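Side-chain contacts in Cow rumen GH26 endo-mannanase (Metagenome, PDB 6UEH), which hydrolyses internal beta-1,4-mannosidic linkages in mannan polysaccharides, probably including galactomannan: residues Ile307-His312 and Gly384-Asn389; Trp359-Tyr364 and Trp373-Glu378. All coordinates share one frame; numbering follows the deposited sequence.

Contact 1: residues Ile307-His312 and Gly384-Asn389. With ACT (acetate ion), chain D.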
ATOM      1  N   ILE A 307     -15.500   5.474   0.202  1.00 14.09           N
ATOM      2  CA  ILE A 307     -14.197   5.060  -0.307  1.00 13.92           C
ATOM      3  C   ILE A 307     -14.364   3.661  -0.893  1.00 14.16           C
ATOM      4  O   ILE A 307     -14.330   2.662  -0.173  1.00 15.29           O
ATOM      5  CB  ILE A 307     -13.113   5.065   0.786  1.00 14.92           C
ATOM      6  CG1 ILE A 307     -13.028   6.449   1.439  1.00 16.33           C
ATOM      7  CG2 ILE A 307     -11.762   4.659   0.202  1.00 14.04           C
ATOM      8  CD1 ILE A 307     -12.124   6.508   2.650  1.00 18.51           C
ATOM      9  N   PHE A 308     -14.570   3.605  -2.204  1.00 13.68           N
ATOM     10  CA  PHE A 308     -14.914   2.363  -2.884  1.00 14.39           C
ATOM     11  C   PHE A 308     -13.661   1.658  -3.396  1.00 14.40           C
ATOM     12  O   PHE A 308     -12.903   2.218  -4.193  1.00 13.44           O
ATOM     13  CB  PHE A 308     -15.886   2.654  -4.034  1.00 15.26           C
ATOM     14  CG  PHE A 308     -16.462   1.426  -4.674  1.00 16.85           C
ATOM     15  CD1 PHE A 308     -16.909   0.367  -3.900  1.00 18.18           C
ATOM     16  CD2 PHE A 308     -16.578   1.338  -6.053  1.00 17.00           C
ATOM     17  CE1 PHE A 308     -17.447  -0.764  -4.492  1.00 18.19           C
ATOM     18  CE2 PHE A 308     -17.117   0.210  -6.649  1.00 16.22           C
ATOM     19  CZ  PHE A 308     -17.550  -0.840  -5.867  1.00 16.16           C
ATOM     20  N   ARG A 309     -13.449   0.429  -2.928  1.00 14.21           N
ATOM     21  CA  ARG A 309     -12.252  -0.334  -3.269  1.00 15.22           C
ATOM     22  C   ARG A 309     -12.612  -1.647  -3.974  1.00 16.35           C
ATOM     23  O   ARG A 309     -12.466  -2.729  -3.407  1.00 17.20           O
ATOM     24  CB  ARG A 309     -11.427  -0.606  -2.004  1.00 15.09           C
ATOM     25  CG  ARG A 309     -10.035  -1.173  -2.248  1.00 15.00           C
ATOM     26  CD  ARG A 309      -9.232  -1.215  -0.953  1.00 15.60           C
ATOM     27  NE  ARG A 309      -9.905  -1.982   0.092  1.00 15.53           N
ATOM     28  CZ  ARG A 309      -9.561  -3.215   0.452  1.00 16.07           C
ATOM     29  NH1 ARG A 309      -8.537  -3.821  -0.141  1.00 15.60           N
ATOM     30  NH2 ARG A 309     -10.230  -3.839   1.414  1.00 16.49           N
ATOM     31  N   PRO A 310     -13.091  -1.551  -5.223  1.00 15.67           N
ATOM     32  CA  PRO A 310     -13.441  -2.764  -5.963  1.00 15.01           C
ATOM     33  C   PRO A 310     -12.198  -3.406  -6.555  1.00 14.81           C
ATOM     34  O   PRO A 310     -11.145  -2.766  -6.545  1.00 14.88           O
ATOM     35  CB  PRO A 310     -14.360  -2.237  -7.062  1.00 14.57           C
ATOM     36  CG  PRO A 310     -13.782  -0.889  -7.372  1.00 14.79           C
ATOM     37  CD  PRO A 310     -13.256  -0.344  -6.055  1.00 15.12           C
ATOM     38  N   LEU A 311     -12.318  -4.635  -7.053  1.00 15.56           N
ATOM     39  CA  LEU A 311     -11.251  -5.268  -7.824  1.00 15.36           C
ATOM     40  C   LEU A 311      -9.912  -5.185  -7.100  1.00 15.64           C
ATOM     41  O   LEU A 311      -8.892  -4.838  -7.698  1.00 16.01           O
ATOM     42  CB  LEU A 311     -11.148  -4.614  -9.205  1.00 15.08           C
ATOM     43  CG  LEU A 311     -12.427  -4.653 -10.047  1.00 14.01           C
ATOM     44  CD1 LEU A 311     -12.332  -3.704 -11.234  1.00 14.31           C
ATOM     45  CD2 LEU A 311     -12.695  -6.071 -10.522  1.00 11.62           C
ATOM     46  N   HIS A 312      -9.932  -5.500  -5.810  1.00 14.99           N
ATOM     47  CA  HIS A 312      -8.790  -5.256  -4.938  1.00 15.94           C
ATOM     48  C   HIS A 312      -7.771  -6.395  -4.957  1.00 17.81           C
ATOM     49  O   HIS A 312      -8.054  -7.486  -5.459  1.00 18.40           O
ATOM     50  CB  HIS A 312      -9.276  -5.007  -3.505  1.00 15.69           C
ATOM     51  CG  HIS A 312      -9.865  -6.215  -2.843  1.00 15.49           C
ATOM     52  ND1 HIS A 312     -10.958  -6.885  -3.350  1.00 15.70           N
ATOM     53  CD2 HIS A 312      -9.518  -6.864  -1.707  1.00 16.78           C
ATOM     54  CE1 HIS A 312     -11.253  -7.901  -2.559  1.00 16.90           C
ATOM     55  NE2 HIS A 312     -10.396  -7.910  -1.554  1.00 17.65           N
ATOM     56  N   GLY A 384      -4.360   1.872  -2.171  1.00 16.20           N
ATOM     57  CA  GLY A 384      -4.429   1.067  -0.968  1.00 14.14           C
ATOM     58  C   GLY A 384      -3.353   0.001  -0.945  1.00 15.11           C
ATOM     59  O   GLY A 384      -2.986  -0.538  -1.986  1.00 15.16           O
ATOM     60  N   TYR A 385      -2.830  -0.290   0.240  1.00 15.31           N
ATOM     61  CA  TYR A 385      -1.913  -1.411   0.397  1.00 15.84           C
ATOM     62  C   TYR A 385      -2.445  -2.352   1.468  1.00 16.80           C
ATOM     63  O   TYR A 385      -2.772  -1.925   2.575  1.00 16.93           O
ATOM     64  CB  TYR A 385      -0.497  -0.940   0.754  1.00 14.05           C
ATOM     65  CG  TYR A 385       0.494  -2.083   0.778  1.00 15.08           C
ATOM     66  CD1 TYR A 385       0.948  -2.653  -0.406  1.00 14.87           C
ATOM     67  CD2 TYR A 385       0.955  -2.610   1.978  1.00 15.76           C
ATOM     68  CE1 TYR A 385       1.840  -3.707  -0.398  1.00 15.22           C
ATOM     69  CE2 TYR A 385       1.850  -3.670   1.996  1.00 16.81           C
ATOM     70  CZ  TYR A 385       2.286  -4.213   0.802  1.00 17.41           C
ATOM     71  OH  TYR A 385       3.173  -5.266   0.804  1.00 19.41           O
ATOM     72  N   ASP A 386      -2.551  -3.631   1.126  1.00 14.04           N
ATOM     73  CA  ASP A 386      -3.025  -4.628   2.072  1.00 17.74           C
ATOM     74  C   ASP A 386      -1.838  -5.353   2.692  1.00 19.23           C
ATOM     75  O   ASP A 386      -1.196  -6.186   2.049  1.00 14.55           O
ATOM     76  CB  ASP A 386      -3.981  -5.604   1.386  1.00 14.40           C
ATOM     77  CG  ASP A 386      -5.300  -4.950   1.016  1.00 14.88           C
ATOM     78  OD1 ASP A 386      -5.393  -3.705   1.077  1.00 14.11           O
ATOM     79  OD2 ASP A 386      -6.248  -5.675   0.669  1.00 14.68           O
ATOM     80  N   LYS A 387      -1.549  -5.014   3.945  1.00 18.31           N
ATOM     81  CA  LYS A 387      -0.326  -5.449   4.607  1.00 17.03           C
ATOM     82  C   LYS A 387      -0.554  -6.600   5.576  1.00 17.88           C
ATOM     83  O   LYS A 387      -0.976  -6.393   6.715  1.00 17.10           O
ATOM     84  CB  LYS A 387       0.314  -4.279   5.354  1.00 16.34           C
ATOM     85  CG  LYS A 387       1.609  -4.637   6.068  1.00 14.40           C
ATOM     86  CD  LYS A 387       1.900  -3.668   7.198  1.00 14.34           C
ATOM     87  CE  LYS A 387       0.823  -3.739   8.268  1.00 18.66           C
ATOM     88  NZ  LYS A 387       0.723  -5.106   8.863  1.00 18.91           N
ATOM     89  N   TYR A 388      -0.264  -7.813   5.126  1.00 17.03           N
ATOM     90  CA  TYR A 388      -0.326  -8.977   5.996  1.00 17.33           C
ATOM     91  C   TYR A 388       1.076  -9.537   6.179  1.00 17.67           C
ATOM     92  O   TYR A 388       1.557 -10.307   5.353  1.00 17.55           O
ATOM     93  CB  TYR A 388      -1.273 -10.030   5.421  1.00 19.16           C
ATOM     94  CG  TYR A 388      -2.726  -9.610   5.450  1.00 17.77           C
ATOM     95  CD1 TYR A 388      -3.512  -9.850   6.570  1.00 17.79           C
ATOM     96  CD2 TYR A 388      -3.311  -8.972   4.363  1.00 16.52           C
ATOM     97  CE1 TYR A 388      -4.841  -9.472   6.608  1.00 18.00           C
ATOM     98  CE2 TYR A 388      -4.645  -8.588   4.393  1.00 16.15           C
ATOM     99  CZ  TYR A 388      -5.403  -8.839   5.520  1.00 16.26           C
ATOM    100  OH  TYR A 388      -6.729  -8.465   5.564  1.00 16.29           O
ATOM    101  N   ASN A 389       1.735  -9.133   7.261  1.00 17.85           N
ATOM    102  CA  ASN A 389       3.132  -9.489   7.461  1.00 18.31           C
ATOM    103  C   ASN A 389       3.420 -10.179   8.790  1.00 18.82           C
ATOM    104  O   ASN A 389       4.532 -10.088   9.305  1.00 19.59           O
ATOM    105  CB  ASN A 389       4.013  -8.238   7.333  1.00 17.36           C
ATOM    106  CG  ASN A 389       3.593  -7.117   8.274  1.00 16.98           C
ATOM    107  OD1 ASN A 389       2.653  -7.259   9.056  1.00 17.97           O
ATOM    108  ND2 ASN A 389       4.298  -5.996   8.201  1.00 16.88           N
TER
HETATM  109  C   ACT D 603      -9.736 -10.055   1.632  1.00 27.04           C
HETATM  110  O   ACT D 603     -10.237 -10.999   0.982  1.00 26.89           O
HETATM  111  OXT ACT D 603      -9.858  -8.917   1.128  1.00 25.18           O
HETATM  112  CH3 ACT D 603      -9.038 -10.277   2.941  1.00 27.65           C
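Arg309 and Asp386 meet near the C-terminal ends of two strands of the GH26 TIM barrel. Strand 357-362 lies between theirs in the parallel sheet, and the CA atoms of Arg309 and Gly384 are still 8.3 Å apart, so the contact is made by side chains across the barrel interior rather than by strand pairing. The ionic part is a salt bridge from Arg309 NH1 to Asp386 OD2 at 3.1 Å. Its hydrogen bond is weak, with an N-H...O angle of only 132°. OD2 lies at the guanidinium edge, near its plane, yet the carboxylate is turned 64° from that plane; a flat two-pronged pairing is therefore excluded, and OD1 stays 3.4 Å from the same NH1. The arginine chain runs straight through CG and CD and bends at chi3 (57°), which brings NH1, at the edge of the guanidinium, to the aspartate. Both groups have stronger partners nearby: Glu428 takes NH2 in a second salt bridge, while Asn362 bonds to Arg309 NH1 and Asp386 OD1. Buried charge is thus shared over several groups, which is likely to hold each in a fixed rotation. Packing adds little: His312 CD2 stands 4.2 Å from Asp386 OD2, with the carboxylate oxygen near the plane of the ring. The ligand contact is made at the adjacent NE2 of the same ring edge. An acetate ion, probably from the crystallisation liquor, sits there and is also bonded by His240. Its position near the C-terminal strand ends, where TIM-barrel glycosidases bind substrate, is consistent with a place near the substrate cleft. The Tyr388 hydroxyl is hydrogen-bonded to Glu428, and His312 NE2 donates to acetate OXT at 2.9 Å.

Contact 2: residues Trp359-Tyr364 and Trp373-Glu378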
ATOM      1  N   TRP A 359     -12.451   6.392  -5.569  1.00 15.10           N
ATOM      2  CA  TRP A 359     -11.938   5.142  -6.116  1.00 15.17           C
ATOM      3  C   TRP A 359     -10.558   4.794  -5.565  1.00 15.26           C
ATOM      4  O   TRP A 359      -9.564   5.450  -5.886  1.00 15.47           O
ATOM      5  CB  TRP A 359     -11.895   5.218  -7.645  1.00 15.47           C
ATOM      6  CG  TRP A 359     -13.250   5.353  -8.272  1.00 15.36           C
ATOM      7  CD1 TRP A 359     -13.995   6.492  -8.390  1.00 15.86           C
ATOM      8  CD2 TRP A 359     -14.024   4.305  -8.868  1.00 15.04           C
ATOM      9  NE1 TRP A 359     -15.185   6.218  -9.022  1.00 15.53           N
ATOM     10  CE2 TRP A 359     -15.226   4.881  -9.326  1.00 15.21           C
ATOM     11  CE3 TRP A 359     -13.816   2.935  -9.060  1.00 13.91           C
ATOM     12  CZ2 TRP A 359     -16.216   4.136  -9.963  1.00 15.04           C
ATOM     13  CZ3 TRP A 359     -14.800   2.198  -9.691  1.00 12.68           C
ATOM     14  CH2 TRP A 359     -15.984   2.800 -10.134  1.00 14.68           C
ATOM     15  N   GLU A 360     -10.504   3.756  -4.737  1.00 14.93           N
ATOM     16  CA  GLU A 360      -9.242   3.290  -4.176  1.00 14.59           C
ATOM     17  C   GLU A 360      -8.802   1.994  -4.840  1.00 15.65           C
ATOM     18  O   GLU A 360      -9.527   0.996  -4.825  1.00 14.25           O
ATOM     19  CB  GLU A 360      -9.352   3.084  -2.663  1.00 15.22           C
ATOM     20  CG  GLU A 360      -8.055   2.608  -2.021  1.00 15.67           C
ATOM     21  CD  GLU A 360      -8.112   2.602  -0.506  1.00 16.57           C
ATOM     22  OE1 GLU A 360      -9.212   2.409   0.052  1.00 17.02           O
ATOM     23  OE2 GLU A 360      -7.055   2.797   0.128  1.00 16.17           O
ATOM     24  N   GLN A 361      -7.612   2.016  -5.427  1.00 16.11           N
ATOM     25  CA  GLN A 361      -7.071   0.834  -6.077  1.00 16.45           C
ATOM     26  C   GLN A 361      -5.871   0.301  -5.306  1.00 16.62           C
ATOM     27  O   GLN A 361      -4.973   1.059  -4.933  1.00 16.07           O
ATOM     28  CB  GLN A 361      -6.675   1.148  -7.521  1.00 17.81           C
ATOM     29  CG  GLN A 361      -6.161  -0.058  -8.292  1.00 18.72           C
ATOM     30  CD  GLN A 361      -5.907   0.252  -9.753  1.00 19.52           C
ATOM     31  OE1 GLN A 361      -5.131   1.151 -10.085  1.00 19.49           O
ATOM     32  NE2 GLN A 361      -6.570  -0.486 -10.635  1.00 19.34           N
ATOM     33  N   ASN A 362      -5.867  -1.005  -5.059  1.00 15.98           N
ATOM     34  CA  ASN A 362      -4.724  -1.645  -4.429  1.00 17.15           C
ATOM     35  C   ASN A 362      -3.533  -1.699  -5.377  1.00 16.54           C
ATOM     36  O   ASN A 362      -3.691  -1.878  -6.583  1.00 17.01           O
ATOM     37  CB  ASN A 362      -5.077  -3.062  -3.962  1.00 17.89           C
ATOM     38  CG  ASN A 362      -5.659  -3.093  -2.558  1.00 19.35           C
ATOM     39  OD1 ASN A 362      -6.794  -3.518  -2.357  1.00 20.43           O
ATOM     40  ND2 ASN A 362      -4.877  -2.657  -1.581  1.00 20.28           N
ATOM     41  N   LEU A 363      -2.344  -1.521  -4.823  1.00 15.51           N
ATOM     42  CA  LEU A 363      -1.116  -1.806  -5.541  1.00 16.11           C
ATOM     43  C   LEU A 363      -0.204  -2.577  -4.606  1.00 17.41           C
ATOM     44  O   LEU A 363      -0.331  -2.475  -3.384  1.00 16.31           O
ATOM     45  CB  LEU A 363      -0.435  -0.523  -6.030  1.00 15.92           C
ATOM     46  CG  LEU A 363      -1.078   0.235  -7.196  1.00 15.19           C
ATOM     47  CD1 LEU A 363      -0.348   1.546  -7.447  1.00 16.70           C
ATOM     48  CD2 LEU A 363      -1.087  -0.614  -8.453  1.00 18.43           C
ATOM     49  N   TYR A 364       0.702  -3.360  -5.176  1.00 18.72           N
ATOM     50  CA  TYR A 364       1.748  -3.988  -4.385  1.00 21.23           C
ATOM     51  C   TYR A 364       3.093  -3.374  -4.752  1.00 22.25           C
ATOM     52  O   TYR A 364       3.176  -2.550  -5.659  1.00 22.85           O
ATOM     53  CB  TYR A 364       1.747  -5.503  -4.590  1.00 22.63           C
ATOM     54  CG  TYR A 364       0.598  -6.182  -3.883  1.00 21.92           C
ATOM     55  CD1 TYR A 364       0.709  -6.572  -2.554  1.00 21.94           C
ATOM     56  CD2 TYR A 364      -0.609  -6.410  -4.534  1.00 22.11           C
ATOM     57  CE1 TYR A 364      -0.344  -7.184  -1.898  1.00 21.91           C
ATOM     58  CE2 TYR A 364      -1.665  -7.024  -3.887  1.00 22.25           C
ATOM     59  CZ  TYR A 364      -1.528  -7.407  -2.570  1.00 22.84           C
ATOM     60  OH  TYR A 364      -2.578  -8.014  -1.920  1.00 23.48           O
ATOM     61  N   TRP A 373      -0.237  -2.681 -12.769  1.00 19.17           N
ATOM     62  CA  TRP A 373      -1.590  -2.936 -12.287  1.00 20.07           C
ATOM     63  C   TRP A 373      -2.300  -1.641 -11.892  1.00 18.25           C
ATOM     64  O   TRP A 373      -3.413  -1.670 -11.367  1.00 17.86           O
ATOM     65  CB  TRP A 373      -1.563  -3.899 -11.097  1.00 19.96           C
ATOM     66  CG  TRP A 373      -1.009  -5.248 -11.429  1.00 20.78           C
ATOM     67  CD1 TRP A 373       0.308  -5.602 -11.492  1.00 21.63           C
ATOM     68  CD2 TRP A 373      -1.758  -6.429 -11.740  1.00 21.67           C
ATOM     69  NE1 TRP A 373       0.425  -6.930 -11.824  1.00 22.92           N
ATOM     70  CE2 TRP A 373      -0.828  -7.460 -11.982  1.00 23.07           C
ATOM     71  CE3 TRP A 373      -3.124  -6.714 -11.834  1.00 19.16           C
ATOM     72  CZ2 TRP A 373      -1.222  -8.756 -12.315  1.00 23.32           C
ATOM     73  CZ3 TRP A 373      -3.511  -8.001 -12.166  1.00 22.71           C
ATOM     74  CH2 TRP A 373      -2.563  -9.006 -12.401  1.00 23.73           C
ATOM     75  N   TYR A 374      -1.648  -0.509 -12.143  1.00 18.41           N
ATOM     76  CA  TYR A 374      -2.223   0.802 -11.850  1.00 18.18           C
ATOM     77  C   TYR A 374      -3.027   1.309 -13.045  1.00 20.63           C
ATOM     78  O   TYR A 374      -2.530   1.334 -14.170  1.00 19.51           O
ATOM     79  CB  TYR A 374      -1.118   1.793 -11.477  1.00 18.22           C
ATOM     80  CG  TYR A 374      -1.594   3.197 -11.168  1.00 18.50           C
ATOM     81  CD1 TYR A 374      -2.593   3.426 -10.228  1.00 17.59           C
ATOM     82  CD2 TYR A 374      -1.021   4.295 -11.796  1.00 19.02           C
ATOM     83  CE1 TYR A 374      -3.020   4.708  -9.937  1.00 18.61           C
ATOM     84  CE2 TYR A 374      -1.440   5.582 -11.510  1.00 18.89           C
ATOM     85  CZ  TYR A 374      -2.438   5.783 -10.581  1.00 19.94           C
ATOM     86  OH  TYR A 374      -2.854   7.064 -10.296  1.00 18.54           O
ATOM     87  N   ALA A 375      -4.270   1.709 -12.798  1.00 20.01           N
ATOM     88  CA  ALA A 375      -5.180   2.089 -13.875  1.00 20.64           C
ATOM     89  C   ALA A 375      -4.967   3.519 -14.372  1.00 22.56           C
ATOM     90  O   ALA A 375      -5.571   3.927 -15.364  1.00 24.46           O
ATOM     91  CB  ALA A 375      -6.615   1.910 -13.428  1.00 18.96           C
ATOM     92  N   GLY A 376      -4.120   4.281 -13.688  1.00 19.46           N
ATOM     93  CA  GLY A 376      -3.802   5.630 -14.127  1.00 20.07           C
ATOM     94  C   GLY A 376      -4.456   6.719 -13.296  1.00 19.85           C
ATOM     95  O   GLY A 376      -5.475   6.490 -12.646  1.00 20.00           O
ATOM     96  N   ASP A 377      -3.870   7.914 -13.337  1.00 20.34           N
ATOM     97  CA  ASP A 377      -4.317   9.038 -12.513  1.00 20.31           C
ATOM     98  C   ASP A 377      -5.769   9.435 -12.756  1.00 23.55           C
ATOM     99  O   ASP A 377      -6.431   9.960 -11.862  1.00 20.33           O
ATOM    100  CB  ASP A 377      -3.425  10.259 -12.750  1.00 23.91           C
ATOM    101  CG  ASP A 377      -2.014  10.063 -12.233  1.00 24.98           C
ATOM    102  OD1 ASP A 377      -1.799   9.146 -11.411  1.00 23.46           O
ATOM    103  OD2 ASP A 377      -1.122  10.833 -12.644  1.00 26.78           O
ATOM    104  N   GLU A 378      -6.261   9.193 -13.966  1.00 23.88           N
ATOM    105  CA  GLU A 378      -7.598   9.638 -14.338  1.00 26.35           C
ATOM    106  C   GLU A 378      -8.680   8.623 -13.954  1.00 24.22           C
ATOM    107  O   GLU A 378      -9.868   8.880 -14.136  1.00 24.64           O
ATOM    108  CB  GLU A 378      -7.650   9.945 -15.841  1.00 31.06           C
ATOM    109  CG  GLU A 378      -7.560   8.731 -16.765  1.00 35.30           C
ATOM    110  CD  GLU A 378      -6.145   8.175 -16.931  1.00 39.18           C
ATOM    111  OE1 GLU A 378      -5.214   8.650 -16.247  1.00 39.70           O
ATOM    112  OE2 GLU A 378      -5.964   7.256 -17.758  1.00 41.17           O
TER
HETATM  113  O   HOH W   1      -4.114  -2.923  -8.940  1.00 24.59           O
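Gln361 reaches from strand 357-362 to the backbone of Trp373-Ala375. Its side chain leaves the strand with CG opposite the backbone N (chi1 -177°) and stays extended, carrying the amide far enough for OE1 to accept the N-H of Ala375 at 2.9 Å. The bond is nearly straight (159°) and falls in the carbonyl plane on a lone pair. The same OE1 rests 3.4 Å from Tyr374 CD1, the amide and ring planes standing 62° apart. NE2 lies 3.5 Å from Trp373 O at an angle too poor for a bond; it donates instead to Tyr337 OH, tying the two ends of the amide to different parts of the fold. A leucine in its place would probably leave Ala375 N without its acceptor and cost the Tyr337 hydroxyl one of its bonds, loosening the strand's hold on the loop. At Asn362 the link is main-chain: one water bonds Asn362 O at 2.6 Å and Trp373 O at 2.8 Å. Leu363 then supplies the apolar part. Its CD2 packs 3.9 Å from Tyr374 CB and its CD1 lies 4.0 Å from Tyr374 CD1, so both branches lean on the tyrosine. That ring is also fixed from its own loop, with Gly376 N over the centre of one face and Tyr374 OH donating to Asp377 OD1 at 2.6 Å. Trp341 of helix 334-351 touches both Gln361 and Ala375. The arrangement folds a connection without a regular helix back against the strand it leaves, joining neighbouring parallel strands 357-362 and 382-387 of the TIM barrel.

The centres of contacts 1 and 2 are 10 Å apart, and contact 2 is nested inside the stretch of chain that contact 1 closes. Strand 357-362 joins them: Gln361 and Leu363 serve the loop packing of contact 2, whereas Asn362, with its side chain directed away from that loop, serves contact 1. The evidence is a probable but weak hydrogen bond of 2.9 Å from Asn362 ND2 to Gly384 O. Asn362 OD1 also packs 3.1 Å from His312 CB, beside the histidine that holds the acetate. Contact 1 thus lies at the presumed substrate-binding end of the barrel, with contact 2 on the side of strand 357-362 where Gln361 and Ala375 meet Trp341 of helix 334-351.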